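Local structure of protein SeqA (Vibrio cholerae, 3SK7) at residues Lys21-Arg26 / Asn86-Lys91; Asp25-Ile30 / Gln92-Gln97; Thr62-Ala65 / Lys71-Ala74; Val98-Gly103 / Asp107-Val112. The protein negatively regulates the initiation of DNA replication, probably by binding pairs of hemimethylated GATC sequences at the chromosomal origin so that it fires once per cell cycle. One frame throughout, in Å; residues are numbered along the deposited sequence. Where two conformers were deposited one is given.

Contact 1. Residues Lys21-Arg26 / Asn86-Lys91; sequences KNAIDR and NNTSRK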
loop_
_atom_site.group_PDB
_atom_site.type_symbol
_atom_site.label_atom_id
_atom_site.label_comp_id
_atom_site.label_asym_id
_atom_site.label_seq_id
_atom_site.Cartn_x
_atom_site.Cartn_y
_atom_site.Cartn_z
ATOM N N LYS A 21 0.497 4.769 15.336
ATOM C CA LYS A 21 -0.365 3.931 16.172
ATOM C C LYS A 21 -1.607 3.412 15.462
ATOM O O LYS A 21 -2.321 2.540 15.981
ATOM C CB LYS A 21 -0.794 4.704 17.415
ATOM C CG LYS A 21 0.353 5.149 18.287
ATOM C CD LYS A 21 -0.149 5.679 19.632
ATOM C CE LYS A 21 -1.131 6.847 19.499
ATOM N NZ LYS A 21 -0.534 7.993 18.759
ATOM N N ASN A 22 -1.854 3.912 14.256
ATOM C CA ASN A 22 -3.072 3.593 13.553
ATOM C C ASN A 22 -2.810 2.877 12.233
ATOM O O ASN A 22 -1.890 3.223 11.472
ATOM C CB ASN A 22 -3.886 4.862 13.310
ATOM C CG ASN A 22 -4.248 5.575 14.601
ATOM O OD1 ASN A 22 -5.272 5.286 15.203
ATOM N ND2 ASN A 22 -3.421 6.512 15.014
ATOM N N ALA A 23 -3.662 1.902 11.963
ATOM C CA ALA A 23 -3.513 1.058 10.776
ATOM C C ALA A 23 -3.500 1.837 9.474
ATOM O O ALA A 23 -2.724 1.539 8.573
ATOM C CB ALA A 23 -4.607 0.023 10.722
ATOM N N ILE A 24 -4.342 2.851 9.383
ATOM C CA ILE A 24 -4.461 3.589 8.129
ATOM C C ILE A 24 -3.117 4.231 7.734
ATOM O O ILE A 24 -2.732 4.236 6.566
ATOM C CB ILE A 24 -5.555 4.652 8.181
ATOM C CG1 ILE A 24 -5.637 5.411 6.866
ATOM C CG2 ILE A 24 -5.335 5.628 9.330
ATOM C CD1 ILE A 24 -5.997 4.576 5.722
ATOM N N ASP A 25 -2.388 4.739 8.722
ATOM C CA ASP A 25 -1.156 5.442 8.445
ATOM C C ASP A 25 -0.033 4.468 8.131
ATOM O O ASP A 25 0.809 4.741 7.286
ATOM C CB ASP A 25 -0.774 6.339 9.606
ATOM C CG ASP A 25 -1.808 7.434 9.841
ATOM O OD1 ASP A 25 -2.230 8.130 8.868
ATOM O OD2 ASP A 25 -2.207 7.563 10.993
ATOM N N ARG A 26 -0.060 3.297 8.771
ATOM C CA ARG A 26 0.910 2.296 8.474
ATOM C C ARG A 26 0.666 1.778 7.048
ATOM O O ARG A 26 1.605 1.625 6.262
ATOM C CB ARG A 26 0.794 1.153 9.453
ATOM C CG ARG A 26 1.181 1.555 10.859
ATOM C CD ARG A 26 1.484 0.365 11.747
ATOM N NE ARG A 26 0.282 -0.361 12.105
ATOM C CZ ARG A 26 -0.437 -0.116 13.198
ATOM N NH1 ARG A 26 -0.085 0.854 14.014
ATOM N NH2 ARG A 26 -1.522 -0.822 13.478
ATOM N N ASN A 86 -12.531 0.354 4.505
ATOM C CA ASN A 86 -12.240 -1.052 4.731
ATOM C C ASN A 86 -11.580 -1.275 6.083
ATOM O O ASN A 86 -11.127 -0.328 6.709
ATOM C CB ASN A 86 -11.357 -1.616 3.611
ATOM C CG ASN A 86 -10.246 -0.666 3.194
ATOM O OD1 ASN A 86 -9.537 -0.105 4.031
ATOM N ND2 ASN A 86 -10.104 -0.469 1.892
ATOM N N ASN A 87 -11.548 -2.528 6.510
ATOM C CA ASN A 87 -10.944 -2.906 7.772
ATOM C C ASN A 87 -9.484 -3.317 7.578
ATOM O O ASN A 87 -8.965 -3.315 6.452
ATOM C CB ASN A 87 -11.763 -4.000 8.492
ATOM C CG ASN A 87 -11.791 -5.321 7.754
ATOM O OD1 ASN A 87 -11.099 -5.522 6.766
ATOM N ND2 ASN A 87 -12.599 -6.263 8.267
ATOM N N THR A 88 -8.808 -3.651 8.667
ATOM C CA THR A 88 -7.391 -3.966 8.599
ATOM C C THR A 88 -7.156 -5.238 7.814
ATOM O O THR A 88 -6.182 -5.343 7.073
ATOM C CB THR A 88 -6.800 -4.064 10.001
ATOM O OG1 THR A 88 -6.829 -2.756 10.584
ATOM C CG2 THR A 88 -5.365 -4.540 9.943
ATOM N N SER A 89 -8.049 -6.208 7.929
ATOM C CA SER A 89 -7.897 -7.435 7.148
ATOM C C SER A 89 -7.868 -7.155 5.652
ATOM O O SER A 89 -7.042 -7.712 4.895
ATOM C CB SER A 89 -9.010 -8.417 7.484
ATOM O OG SER A 89 -8.877 -8.852 8.820
ATOM N N ARG A 90 -8.760 -6.287 5.208
ATOM C CA ARG A 90 -8.831 -5.941 3.795
ATOM C C ARG A 90 -7.576 -5.157 3.370
ATOM O O ARG A 90 -7.019 -5.380 2.281
ATOM C CB ARG A 90 -10.080 -5.118 3.542
ATOM C CG ARG A 90 -10.165 -4.574 2.150
ATOM C CD ARG A 90 -10.109 -5.664 1.113
ATOM N NE ARG A 90 -11.124 -6.679 1.357
ATOM C CZ ARG A 90 -11.205 -7.824 0.695
ATOM N NH1 ARG A 90 -12.165 -8.690 1.002
ATOM N NH2 ARG A 90 -10.321 -8.093 -0.264
ATOM N N LYS A 91 -7.121 -4.252 4.231
ATOM C CA LYS A 91 -5.884 -3.514 3.952
ATOM C C LYS A 91 -4.702 -4.495 3.773
ATOM O O LYS A 91 -3.844 -4.324 2.882
ATOM C CB LYS A 91 -5.571 -2.533 5.076
ATOM C CG LYS A 91 -6.447 -1.293 5.069
ATOM C CD LYS A 91 -6.111 -0.413 6.262
ATOM C CE LYS A 91 -6.984 0.847 6.316
ATOM N NZ LYS A 91 -8.456 0.554 6.549
#
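Two flat groups flank the place where Ala23 and Ile24 meet Thr88 and Lys91: the Arg26 guanidinium and the Asn86 amide. One face of the guanidinium lies over the backbone where its own helix begins, with Ala23 N 3.7 Å and Asn22 C 3.8 Å above its plane, both offset toward the rim. Farther out, Arg26 NH2 forms a salt bridge with the terminal carboxylate of Ile116, and NH1 bonds Leu20 O. The contact joins the starts of two helices, 23-37 and 88-101, each preceded by an asparagine at the N-cap position. Asn87 does cap: its OD1 accepts from Arg90 N at 2.9 Å, the donor tilted 22° from the carbonyl plane. The Asn22 side chain makes no such bond. Two touches make up the contact. Ala23 CB points at the other helix and reaches Thr88 OG1 at 3.6 Å, a van der Waals touch rather than a hydrogen bond; both side chains also rest on Ile116. Ile24 reaches over with its longer branch, CG1 anti to the backbone N (chi1 179°), which brings CD1 to Lys91 CE at 3.9 Å. The buried lysine is extended through its second and third torsions and bent at chi4 (65°), so its methylenes lie against Ile24 while the ammonium turns back to its own segment. There Lys91 NZ donates to Asn86 OD1 at 2.8 Å, in the carbonyl plane.

Contact 2. Residues Asp25-Ile30 / Gln92-Gln97; sequences DRFMLI and QQMVEQ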
loop_
_atom_site.group_PDB
_atom_site.type_symbol
_atom_site.label_atom_id
_atom_site.label_comp_id
_atom_site.label_asym_id
_atom_site.label_seq_id
_atom_site.Cartn_x
_atom_site.Cartn_y
_atom_site.Cartn_z
ATOM N N ASP A 25 -2.388 4.739 8.722
ATOM C CA ASP A 25 -1.156 5.442 8.445
ATOM C C ASP A 25 -0.033 4.468 8.131
ATOM O O ASP A 25 0.809 4.741 7.286
ATOM C CB ASP A 25 -0.774 6.339 9.606
ATOM C CG ASP A 25 -1.808 7.434 9.841
ATOM O OD1 ASP A 25 -2.230 8.130 8.868
ATOM O OD2 ASP A 25 -2.207 7.563 10.993
ATOM N N ARG A 26 -0.060 3.297 8.771
ATOM C CA ARG A 26 0.910 2.296 8.474
ATOM C C ARG A 26 0.666 1.778 7.048
ATOM O O ARG A 26 1.605 1.625 6.262
ATOM C CB ARG A 26 0.794 1.153 9.453
ATOM C CG ARG A 26 1.181 1.555 10.859
ATOM C CD ARG A 26 1.484 0.365 11.747
ATOM N NE ARG A 26 0.282 -0.361 12.105
ATOM C CZ ARG A 26 -0.437 -0.116 13.198
ATOM N NH1 ARG A 26 -0.085 0.854 14.014
ATOM N NH2 ARG A 26 -1.522 -0.822 13.478
ATOM N N PHE A 27 -0.604 1.524 6.731
ATOM C CA PHE A 27 -1.043 1.120 5.386
ATOM C C PHE A 27 -0.528 2.116 4.351
ATOM O O PHE A 27 0.089 1.748 3.349
ATOM C CB PHE A 27 -2.563 1.030 5.392
ATOM C CG PHE A 27 -3.209 0.748 4.062
ATOM C CD1 PHE A 27 -3.062 -0.473 3.443
ATOM C CD2 PHE A 27 -4.023 1.685 3.475
ATOM C CE1 PHE A 27 -3.727 -0.758 2.264
ATOM C CE2 PHE A 27 -4.680 1.398 2.298
ATOM C CZ PHE A 27 -4.520 0.182 1.694
ATOM N N MET A 28 -0.805 3.390 4.585
ATOM C CA MET A 28 -0.370 4.425 3.666
ATOM C C MET A 28 1.153 4.524 3.491
ATOM O O MET A 28 1.644 4.681 2.359
ATOM C CB MET A 28 -0.944 5.782 4.070
ATOM C CG MET A 28 -2.444 5.926 3.852
ATOM S SD MET A 28 -2.892 5.646 2.142
ATOM C CE MET A 28 -4.399 6.532 1.967
ATOM N N LEU A 29 1.892 4.435 4.608
ATOM C CA LEU A 29 3.335 4.528 4.518
ATOM C C LEU A 29 3.923 3.306 3.803
ATOM O O LEU A 29 4.875 3.420 3.049
ATOM C CB LEU A 29 3.952 4.712 5.902
ATOM C CG LEU A 29 5.465 4.880 5.967
ATOM C CD1 LEU A 29 5.943 5.971 5.028
ATOM C CD2 LEU A 29 5.894 5.178 7.390
ATOM N N ILE A 30 3.344 2.145 4.031
ATOM C CA ILE A 30 3.752 0.953 3.289
ATOM C C ILE A 30 3.567 1.148 1.773
ATOM O O ILE A 30 4.494 0.882 0.977
ATOM C CB ILE A 30 2.962 -0.270 3.760
ATOM C CG1 ILE A 30 3.497 -0.772 5.098
ATOM C CG2 ILE A 30 3.034 -1.418 2.743
ATOM C CD1 ILE A 30 2.535 -1.671 5.862
ATOM N N GLN A 92 -4.652 -5.515 4.631
ATOM C CA GLN A 92 -3.600 -6.527 4.530
ATOM C C GLN A 92 -3.674 -7.237 3.185
ATOM O O GLN A 92 -2.651 -7.456 2.513
ATOM C CB GLN A 92 -3.728 -7.523 5.695
ATOM C CG GLN A 92 -3.351 -6.940 7.045
ATOM C CD GLN A 92 -3.707 -7.836 8.196
ATOM O OE1 GLN A 92 -4.671 -8.600 8.155
ATOM N NE2 GLN A 92 -2.956 -7.709 9.257
ATOM N N GLN A 93 -4.884 -7.615 2.784
ATOM C CA GLN A 93 -5.046 -8.317 1.513
ATOM C C GLN A 93 -4.639 -7.473 0.324
ATOM O O GLN A 93 -4.081 -7.971 -0.646
ATOM C CB GLN A 93 -6.512 -8.749 1.336
ATOM C CG GLN A 93 -6.939 -9.803 2.334
ATOM C CD GLN A 93 -8.402 -10.218 2.183
ATOM O OE1 GLN A 93 -9.216 -9.464 1.660
ATOM N NE2 GLN A 93 -8.729 -11.429 2.628
ATOM N N MET A 94 -4.941 -6.191 0.390
ATOM C CA MET A 94 -4.581 -5.270 -0.690
ATOM C C MET A 94 -3.062 -5.150 -0.823
ATOM O O MET A 94 -2.508 -5.182 -1.933
ATOM C CB MET A 94 -5.190 -3.902 -0.429
ATOM C CG MET A 94 -6.717 -3.926 -0.424
ATOM S SD MET A 94 -7.509 -2.461 0.277
ATOM C CE MET A 94 -6.926 -1.312 -0.938
ATOM N N VAL A 95 -2.394 -4.997 0.320
ATOM C CA VAL A 95 -0.941 -4.887 0.303
ATOM C C VAL A 95 -0.290 -6.197 -0.186
ATOM O O VAL A 95 0.672 -6.180 -0.950
ATOM C CB VAL A 95 -0.398 -4.503 1.688
ATOM C CG1 VAL A 95 1.099 -4.729 1.767
ATOM C CG2 VAL A 95 -0.716 -3.062 2.011
ATOM N N GLU A 96 -0.832 -7.322 0.250
ATOM C CA GLU A 96 -0.330 -8.589 -0.229
ATOM C C GLU A 96 -0.455 -8.713 -1.746
ATOM O O GLU A 96 0.491 -9.113 -2.414
ATOM C CB GLU A 96 -1.088 -9.747 0.436
ATOM C CG GLU A 96 -0.703 -11.114 -0.109
ATOM C CD GLU A 96 -1.499 -12.239 0.489
ATOM O OE1 GLU A 96 -2.657 -12.027 0.945
ATOM O OE2 GLU A 96 -0.960 -13.355 0.472
ATOM N N GLN A 97 -1.625 -8.376 -2.283
ATOM C CA GLN A 97 -1.848 -8.461 -3.720
ATOM C C GLN A 97 -0.827 -7.630 -4.479
ATOM O O GLN A 97 -0.204 -8.089 -5.495
ATOM C CB GLN A 97 -3.261 -7.989 -4.077
ATOM C CG GLN A 97 -4.350 -8.974 -3.690
ATOM C CD GLN A 97 -5.754 -8.381 -3.688
ATOM O OE1 GLN A 97 -6.016 -7.329 -4.280
ATOM N NE2 GLN A 97 -6.671 -9.069 -3.013
#
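Helices 23-37 and 88-101 pack side by side in the buried core of the domain, their segments 25-30 and 92-97 running nearly parallel and meeting through Phe27 and Ile30 on one and Met94 and Val95 on the other. The axes of these segments approach to 11.0 Å and diverge by 9°. Phe27 reaches into this gap. Its CG stands anti to the backbone N (chi1 175°), which swings the ring toward helix 88-101. Val95 CG2 meets it obliquely, 3.8 Å from Phe27 CD1 and equally near CE1. Met94, bent at its last torsion, brings its methyl to the ring edge, CE lying 3.9 Å from Phe27 CZ and near the ring plane. The sulfur follows in an oblique Met-aromatic contact, with SD 5.3 Å from the Phe27 ring centroid. One turn on, the Ile30 and Val95 side chains cross at about a right angle, with Ile30 CG2 4.0 Å from Val95 CG1. Val82 of strand 81-82 touches both Phe27 and Met94. No hydrogen bond crosses between the two segments: dispersion and hydrophobic burial hold them, to which the polarisable sulfur beside the ring may add a little.

Contact 3. Residues Thr62-Ala65 / Lys71-Ala74; sequences TLLA and KPKA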
loop_
_atom_site.group_PDB
_atom_site.type_symbol
_atom_site.label_atom_id
_atom_site.label_comp_id
_atom_site.label_asym_id
_atom_site.label_seq_id
_atom_site.Cartn_x
_atom_site.Cartn_y
_atom_site.Cartn_z
ATOM N N THR A 62 -12.315 8.797 -10.094
ATOM C CA THR A 62 -12.469 7.433 -10.591
ATOM C C THR A 62 -12.945 6.505 -9.468
ATOM O O THR A 62 -13.795 5.608 -9.658
ATOM C CB THR A 62 -11.156 6.907 -11.173
ATOM O OG1 THR A 62 -10.845 7.615 -12.381
ATOM C CG2 THR A 62 -11.252 5.425 -11.462
ATOM N N LEU A 63 -12.402 6.726 -8.278
ATOM C CA LEU A 63 -12.771 5.881 -7.175
ATOM C C LEU A 63 -14.153 6.236 -6.640
ATOM O O LEU A 63 -14.913 5.352 -6.222
ATOM C CB LEU A 63 -11.729 5.944 -6.050
ATOM C CG LEU A 63 -10.360 5.395 -6.407
ATOM C CD1 LEU A 63 -9.412 5.574 -5.211
ATOM C CD2 LEU A 63 -10.445 3.952 -6.837
ATOM N N LEU A 64 -14.503 7.522 -6.668
ATOM C CA LEU A 64 -15.874 7.903 -6.330
ATOM C C LEU A 64 -16.887 7.396 -7.370
ATOM O O LEU A 64 -18.029 7.077 -7.035
ATOM C CB LEU A 64 -15.984 9.420 -6.175
ATOM C CG LEU A 64 -15.229 9.987 -4.982
ATOM C CD1 LEU A 64 -15.370 11.495 -4.949
ATOM C CD2 LEU A 64 -15.714 9.414 -3.713
ATOM N N ALA A 65 -16.462 7.276 -8.625
ATOM C CA ALA A 65 -17.321 6.715 -9.669
ATOM C C ALA A 65 -17.544 5.237 -9.417
ATOM O O ALA A 65 -18.606 4.711 -9.721
ATOM C CB ALA A 65 -16.695 6.908 -11.029
ATOM N N LYS A 71 -14.410 6.416 0.254
ATOM C CA LYS A 71 -13.471 7.240 1.028
ATOM C C LYS A 71 -12.062 7.208 0.456
ATOM O O LYS A 71 -11.094 6.847 1.151
ATOM C CB LYS A 71 -13.462 6.807 2.495
ATOM C CG LYS A 71 -14.822 6.915 3.171
ATOM C CD LYS A 71 -14.789 6.507 4.647
ATOM C CE LYS A 71 -14.245 5.087 4.832
ATOM N NZ LYS A 71 -15.126 4.194 5.666
ATOM N N PRO A 72 -11.927 7.552 -0.819
ATOM C CA PRO A 72 -10.597 7.549 -1.418
ATOM C C PRO A 72 -9.653 8.527 -0.715
ATOM O O PRO A 72 -10.062 9.636 -0.331
ATOM C CB PRO A 72 -10.869 7.977 -2.857
ATOM C CG PRO A 72 -12.176 8.612 -2.840
ATOM C CD PRO A 72 -12.957 7.965 -1.783
ATOM N N LYS A 73 -8.397 8.116 -0.593
ATOM C CA LYS A 73 -7.354 8.958 -0.023
ATOM C C LYS A 73 -6.093 8.927 -0.889
ATOM O O LYS A 73 -5.737 7.885 -1.446
ATOM C CB LYS A 73 -7.025 8.463 1.386
ATOM C CG LYS A 73 -6.158 9.381 2.218
ATOM C CD LYS A 73 -5.977 8.803 3.623
ATOM C CE LYS A 73 -5.461 9.834 4.603
ATOM N NZ LYS A 73 -5.411 9.263 5.975
ATOM N N ALA A 74 -5.390 10.050 -0.967
ATOM C CA ALA A 74 -4.159 10.125 -1.714
ATOM C C ALA A 74 -3.056 9.398 -0.990
ATOM O O ALA A 74 -2.918 9.524 0.238
ATOM C CB ALA A 74 -3.777 11.572 -1.942
#
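Pro72 pushes its ring toward helix 60-66, where Leu63 and Leu64 receive it from two different directions. Leu63 and the proline run past each other in opposite senses, one alongside the other: Leu63 CD1 lies 3.7 Å from Pro72 CB, and Leu63 CB follows at 3.9 Å from the same atom. Leu64 instead lies roughly perpendicular to the ring. Its CD2 methyl touches the far part of the pyrrolidine, 3.7 Å from Pro72 CD and just as close to CG. The ring is thus shared out, CB going to the first leucine, CD to the second, and CG lying within reach of both. The two leucines adopt the same shape, with CG anti to the carbonyl carbon and an extended second torsion of 178°, yet they serve differently because successive residues leave the helix about 100° apart. Leu63 points at the proline directly, whereas Leu64 gets there through the tip of its side chain. The contact is wholly apolar and closes a short connection between helix and strand; within that connection Thr70 OG1 is hydrogen-bonded to Leu63 O. Trp81 of strand 81-82 packs against Leu63, Pro72 and Ala74. Helix 60-66 is thereby held beside the small antiparallel sheet, with Ala57 of strand 56-57 touching Leu63 and strand 73-74 joined to strand 81-82 by backbone bonds between Lys73 and Val82.

Contact 4. Residues Val98-Gly103 / Asp107-Val112; sequences VMVRMG and DIIEKV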
loop_
_atom_site.group_PDB
_atom_site.type_symbol
_atom_site.label_atom_id
_atom_site.label_comp_id
_atom_site.label_asym_id
_atom_site.label_seq_id
_atom_site.Cartn_x
_atom_site.Cartn_y
_atom_site.Cartn_z
ATOM N N VAL A 98 -0.617 -6.406 -4.006
ATOM C CA VAL A 98 0.348 -5.536 -4.644
ATOM C C VAL A 98 1.776 -6.110 -4.568
ATOM O O VAL A 98 2.511 -6.145 -5.573
ATOM C CB VAL A 98 0.311 -4.139 -4.008
ATOM C CG1 VAL A 98 1.486 -3.288 -4.452
ATOM C CG2 VAL A 98 -1.005 -3.421 -4.341
ATOM N N MET A 99 2.173 -6.544 -3.377
ATOM C CA MET A 99 3.534 -6.995 -3.179
ATOM C C MET A 99 3.801 -8.299 -3.921
ATOM O O MET A 99 4.891 -8.500 -4.443
ATOM C CB MET A 99 3.844 -7.162 -1.692
ATOM C CG MET A 99 3.993 -5.848 -0.959
ATOM S SD MET A 99 4.591 -5.994 0.735
ATOM C CE MET A 99 6.273 -6.424 0.419
ATOM N N VAL A 100 2.812 -9.188 -3.974
ATOM C CA VAL A 100 2.965 -10.415 -4.749
ATOM C C VAL A 100 3.185 -10.093 -6.221
ATOM O O VAL A 100 4.087 -10.680 -6.876
ATOM C CB VAL A 100 1.725 -11.324 -4.597
ATOM C CG1 VAL A 100 1.727 -12.394 -5.650
ATOM C CG2 VAL A 100 1.709 -11.967 -3.235
ATOM N N ARG A 101 2.379 -9.179 -6.756
ATOM C CA ARG A 101 2.516 -8.804 -8.152
ATOM C C ARG A 101 3.843 -8.102 -8.460
ATOM O O ARG A 101 4.409 -8.269 -9.553
ATOM C CB ARG A 101 1.358 -7.940 -8.565
ATOM C CG ARG A 101 1.362 -7.563 -9.990
ATOM C CD ARG A 101 1.096 -8.761 -10.875
ATOM N NE ARG A 101 0.796 -8.299 -12.217
ATOM C CZ ARG A 101 0.131 -9.000 -13.115
ATOM N NH1 ARG A 101 -0.096 -8.457 -14.289
ATOM N NH2 ARG A 101 -0.293 -10.226 -12.832
ATOM N N MET A 102 4.344 -7.345 -7.490
ATOM C CA MET A 102 5.634 -6.692 -7.651
ATOM C C MET A 102 6.821 -7.649 -7.526
ATOM O O MET A 102 7.958 -7.251 -7.751
ATOM C CB MET A 102 5.797 -5.569 -6.609
ATOM C CG MET A 102 4.915 -4.342 -6.818
ATOM S SD MET A 102 5.128 -3.079 -5.552
ATOM C CE MET A 102 6.730 -2.404 -5.960
ATOM N N GLY A 103 6.550 -8.887 -7.129
ATOM C CA GLY A 103 7.572 -9.926 -7.100
ATOM C C GLY A 103 8.253 -10.189 -5.777
ATOM O O GLY A 103 9.286 -10.881 -5.745
ATOM N N ASP A 107 7.903 -14.216 2.541
ATOM C CA ASP A 107 8.405 -14.000 3.902
ATOM C C ASP A 107 8.266 -12.529 4.346
ATOM O O ASP A 107 7.676 -12.212 5.398
ATOM C CB ASP A 107 9.867 -14.437 3.969
ATOM C CG ASP A 107 10.086 -15.837 3.408
ATOM O OD1 ASP A 107 9.964 -16.825 4.162
ATOM O OD2 ASP A 107 10.382 -15.963 2.199
ATOM N N ILE A 108 8.801 -11.636 3.520
ATOM C CA ILE A 108 8.721 -10.214 3.829
ATOM C C ILE A 108 7.271 -9.724 3.715
ATOM O O ILE A 108 6.858 -8.844 4.456
ATOM C CB ILE A 108 9.638 -9.357 2.914
ATOM C CG1 ILE A 108 9.706 -7.911 3.399
ATOM C CG2 ILE A 108 9.166 -9.382 1.462
ATOM C CD1 ILE A 108 10.168 -7.766 4.867
ATOM N N ILE A 109 6.490 -10.328 2.823
ATOM C CA ILE A 109 5.105 -9.908 2.662
ATOM C C ILE A 109 4.316 -10.187 3.947
ATOM O O ILE A 109 3.528 -9.366 4.407
ATOM C CB ILE A 109 4.424 -10.614 1.466
ATOM C CG1 ILE A 109 5.114 -10.243 0.159
ATOM C CG2 ILE A 109 2.980 -10.240 1.426
ATOM C CD1 ILE A 109 4.489 -10.874 -1.057
ATOM N N GLU A 110 4.526 -11.357 4.527
ATOM C CA GLU A 110 3.893 -11.696 5.792
ATOM C C GLU A 110 4.285 -10.706 6.887
ATOM O O GLU A 110 3.418 -10.251 7.649
ATOM C CB GLU A 110 4.275 -13.123 6.212
ATOM C CG GLU A 110 3.615 -13.574 7.531
ATOM C CD GLU A 110 4.147 -14.888 8.078
ATOM O OE1 GLU A 110 5.203 -15.353 7.588
ATOM O OE2 GLU A 110 3.508 -15.444 9.009
ATOM N N LYS A 111 5.574 -10.365 6.975
ATOM C CA LYS A 111 5.964 -9.391 8.005
ATOM C C LYS A 111 5.341 -8.023 7.789
ATOM O O LYS A 111 4.907 -7.369 8.740
ATOM C CB LYS A 111 7.480 -9.278 8.109
ATOM C CG LYS A 111 8.145 -10.631 8.392
ATOM C CD LYS A 111 9.625 -10.542 8.358
ATOM C CE LYS A 111 10.238 -11.928 8.490
ATOM N NZ LYS A 111 9.830 -12.622 9.748
ATOM N N VAL A 112 5.289 -7.586 6.536
ATOM C CA VAL A 112 4.750 -6.267 6.238
ATOM C C VAL A 112 3.234 -6.213 6.513
ATOM O O VAL A 112 2.742 -5.275 7.161
ATOM C CB VAL A 112 5.048 -5.875 4.774
ATOM C CG1 VAL A 112 4.290 -4.630 4.361
ATOM C CG2 VAL A 112 6.532 -5.631 4.568
#
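Met99 and Ile109 lie alongside, pointing opposite ways, where the last turns of helix 88-101 pack on helix 106-114. Met99 leaves its backbone with CG anti to the carbonyl carbon, runs extended through chi2 and then folds at chi3 (72°), which turns CE back. CB and CE thus both meet Ile109 CG1, at 3.8 Å and 4.0 Å, and SD between them meets Val112 CG1 at 3.9 Å. Ile109 is stretched out (chi2 -179°), carrying CD1 past Met99 CB, which it still touches, to Val100 CG2 at 3.7 Å; the valine and isoleucine side chains are nearly perpendicular. Ile108 adds a looser touch, its CG2 4.3 Å from Met99 CE. Gly103, with positive phi, forms a Schellman motif after the helix, and Gly103 N bonds Val100 O at 3.1 Å. Phe104, in the turn that follows, touches both Met99 and Ile109. Around the contact, Leu34 of helix 23-37 reaches Met99, and Met8 of helix 3-12 reaches Ile108 and Val112. With no hydrogen bond across the segments, the helix pair depends on hydrophobic burial and on a flexible thioether bent to suit branched partners.

In the fold
Helix 88-101 is the common thread, passing through contacts 1, 2 and 4 in turn. Contacts 1 and 2, with centres 7 Å apart, are successive levels of its pairing with helix 23-37; contact 2 lies near the centre of the chain. Contact 4, its centre about 10 Å from that of contact 2, adds helix 106-114 and meets contact 2 through Val112 against Ile30 and Val95. Contact 3 is nested in the chain between the two halves of contacts 1 and 2, and touches them through Lys73 against Ile24 and Met28. Its centre is about 24 Å from that of contact 4, so the small sheet with helix 60-66 and the C-terminal helix 106-114 lie on opposite sides of a core made by helices 23-37 and 88-101.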